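Long-range contact in tailspike protein (Acinetobacter phage vB_ApiP_P1, PDB 6E1R), which probably binds and hydrolyses the capsular polysaccharide of its Acinetobacter host, acting as a trimeric, largely beta-helical tailspike: residues Ser493-Gln502 and Trp521-Leu529. Numbering follows the deposited sequence.
Sequences SVGTAKYISQ and WSINSSNVL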
# COMPACT_ATOMS: atom_id res chain seq x y z
N SER A 493 51.48 -10.44 9.87
CA SER A 493 51.98 -10.78 11.19
C SER A 493 51.89 -12.28 11.40
O SER A 493 51.02 -12.95 10.84
CB SER A 493 51.20 -10.05 12.30
OG SER A 493 49.85 -10.49 12.34
N VAL A 494 52.82 -12.80 12.20
CA VAL A 494 52.81 -14.20 12.63
C VAL A 494 53.08 -14.19 14.13
O VAL A 494 54.24 -14.21 14.57
CB VAL A 494 53.85 -15.06 11.88
CG1 VAL A 494 53.76 -16.51 12.34
CG2 VAL A 494 53.64 -14.96 10.38
N GLY A 495 52.02 -14.15 14.92
CA GLY A 495 52.20 -14.07 16.36
C GLY A 495 52.77 -12.72 16.75
O GLY A 495 52.28 -11.67 16.34
N THR A 496 53.84 -12.75 17.56
CA THR A 496 54.52 -11.52 17.95
C THR A 496 55.37 -10.93 16.84
O THR A 496 55.81 -9.78 16.96
CB THR A 496 55.39 -11.78 19.18
OG1 THR A 496 56.36 -12.80 18.88
CG2 THR A 496 54.54 -12.23 20.36
N ALA A 497 55.62 -11.68 15.76
CA ALA A 497 56.45 -11.20 14.67
C ALA A 497 55.64 -10.32 13.73
O ALA A 497 54.59 -10.74 13.23
CB ALA A 497 57.06 -12.37 13.91
N LYS A 498 56.12 -9.11 13.49
CA LYS A 498 55.46 -8.15 12.61
C LYS A 498 56.30 -7.96 11.36
O LYS A 498 57.52 -7.77 11.45
CB LYS A 498 55.25 -6.81 13.32
CG LYS A 498 54.69 -6.92 14.73
CD LYS A 498 53.43 -7.76 14.77
CE LYS A 498 52.94 -7.94 16.20
NZ LYS A 498 51.78 -8.88 16.28
N TYR A 499 55.65 -8.01 10.20
CA TYR A 499 56.33 -7.89 8.91
C TYR A 499 55.72 -6.73 8.14
O TYR A 499 54.53 -6.74 7.83
CB TYR A 499 56.21 -9.19 8.11
CG TYR A 499 56.79 -10.39 8.82
CD1 TYR A 499 56.02 -11.14 9.70
CD2 TYR A 499 58.10 -10.78 8.60
CE1 TYR A 499 56.55 -12.23 10.36
CE2 TYR A 499 58.64 -11.87 9.25
CZ TYR A 499 57.86 -12.60 10.12
OH TYR A 499 58.39 -13.69 10.77
N ILE A 500 56.55 -5.74 7.82
CA ILE A 500 56.13 -4.59 7.03
C ILE A 500 57.21 -4.30 5.99
O ILE A 500 58.41 -4.36 6.29
CB ILE A 500 55.84 -3.35 7.91
CG1 ILE A 500 55.38 -2.17 7.06
CG2 ILE A 500 57.05 -2.99 8.75
CD1 ILE A 500 54.90 -0.99 7.86
N SER A 501 56.78 -4.00 4.77
CA SER A 501 57.70 -3.75 3.66
C SER A 501 57.17 -2.58 2.85
O SER A 501 56.05 -2.64 2.32
CB SER A 501 57.85 -4.99 2.77
OG SER A 501 58.69 -4.73 1.66
N GLN A 502 57.96 -1.51 2.75
CA GLN A 502 57.55 -0.33 2.00
C GLN A 502 57.76 -0.60 0.51
O GLN A 502 58.89 -0.61 0.02
CB GLN A 502 58.34 0.90 2.44
CG GLN A 502 57.93 2.17 1.71
CD GLN A 502 58.47 3.43 2.36
OE1 GLN A 502 58.35 3.62 3.57
NE2 GLN A 502 59.07 4.30 1.56
N TRP A 521 57.87 3.63 8.54
CA TRP A 521 56.73 2.89 9.07
C TRP A 521 57.16 1.57 9.70
O TRP A 521 58.04 0.87 9.19
CB TRP A 521 55.71 2.63 7.95
CG TRP A 521 55.22 3.90 7.35
CD1 TRP A 521 55.73 4.54 6.26
CD2 TRP A 521 54.15 4.72 7.84
NE1 TRP A 521 55.02 5.69 6.02
CE2 TRP A 521 54.05 5.83 6.97
CE3 TRP A 521 53.26 4.61 8.91
CZ2 TRP A 521 53.10 6.82 7.15
CZ3 TRP A 521 52.31 5.60 9.08
CH2 TRP A 521 52.24 6.69 8.21
N SER A 522 56.53 1.25 10.83
CA SER A 522 56.80 0.03 11.57
C SER A 522 55.51 -0.44 12.22
O SER A 522 54.47 0.23 12.17
CB SER A 522 57.89 0.24 12.62
OG SER A 522 57.49 1.20 13.58
N ILE A 523 55.58 -1.61 12.85
CA ILE A 523 54.47 -2.19 13.60
C ILE A 523 55.01 -2.65 14.94
O ILE A 523 55.96 -3.45 14.98
CB ILE A 523 53.79 -3.35 12.86
CG1 ILE A 523 53.32 -2.90 11.47
CG2 ILE A 523 52.61 -3.88 13.66
CD1 ILE A 523 52.72 -4.02 10.64
N ASN A 524 54.43 -2.15 16.03
CA ASN A 524 54.91 -2.48 17.36
C ASN A 524 54.26 -3.77 17.85
O ASN A 524 53.55 -4.46 17.11
CB ASN A 524 54.67 -1.31 18.32
CG ASN A 524 53.20 -0.94 18.46
OD1 ASN A 524 52.31 -1.69 18.05
ND2 ASN A 524 52.94 0.22 19.04
N SER A 525 54.49 -4.12 19.12
CA SER A 525 53.94 -5.35 19.67
C SER A 525 52.43 -5.30 19.82
O SER A 525 51.80 -6.36 19.92
CB SER A 525 54.59 -5.65 21.03
OG SER A 525 54.44 -4.56 21.92
N SER A 526 51.84 -4.11 19.85
CA SER A 526 50.39 -3.96 19.94
C SER A 526 49.71 -3.90 18.58
O SER A 526 48.55 -3.47 18.50
CB SER A 526 50.05 -2.71 20.76
OG SER A 526 50.53 -2.83 22.09
N ASN A 527 50.40 -4.31 17.51
CA ASN A 527 49.85 -4.31 16.16
C ASN A 527 49.39 -2.91 15.73
O ASN A 527 48.40 -2.76 15.01
CB ASN A 527 48.71 -5.32 16.02
CG ASN A 527 49.16 -6.75 16.25
OD1 ASN A 527 49.74 -7.38 15.37
ND2 ASN A 527 48.90 -7.26 17.45
N VAL A 528 50.12 -1.89 16.17
CA VAL A 528 49.82 -0.51 15.81
C VAL A 528 50.77 -0.06 14.71
O VAL A 528 51.99 -0.25 14.82
CB VAL A 528 49.93 0.42 17.04
CG1 VAL A 528 49.72 1.87 16.63
CG2 VAL A 528 48.93 0.01 18.11
N LEU A 529 50.21 0.52 13.65
CA LEU A 529 51.03 1.11 12.59
C LEU A 529 51.65 2.40 13.10
O LEU A 529 50.95 3.39 13.34
CB LEU A 529 50.18 1.37 11.35
CG LEU A 529 50.90 1.97 10.14
CD1 LEU A 529 51.93 0.99 9.60
CD2 LEU A 529 49.92 2.37 9.06
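Strand 497-502 lies over strand 521-523 nearly antiparallel, at 163° with axes 6.9 Å apart and no backbone hydrogen bond between them. The two strands lie at the outer edges, within this chain, of two antiparallel sheets that pack face to face in an arrangement consistent with a beta sandwich, in the C-terminal domain beyond the parallel beta-helix. Each sheet contributes a hairpin: a type II' turn from V494 to A497 and a type I turn from N524 to N527. The apolar part of the contact centres on I500. With CG1 anti to its backbone N (chi1 -179°), I500 places CD1 against W521 CB at 3.7 Å and L529 CD1 at 4.0 Å, and I523 CD1 packs against its CB. W521 also meets Y487 edge-to-face, and Q502 OE1 reaches the indole's edge, in the ring plane, at CD1. Closer to the turns, K498 CB rests on I523 CB at 3.8 Å. K498 CB and CG pass I523 O; beyond the bend at chi2 the extended chain runs alongside N524 O, crossing N527 roughly at right angles. The ammonium group thereby ties the two hairpin turns together. Y464 OH also hydrogen-bonds N527 OD1, which probably helps fix the amide. K498 NZ approaches G495 O in the carbonyl plane at 2.8 Å, whereas it meets N527 OD1 at 2.7 Å from above the amide, 37° out of the carbonyl plane.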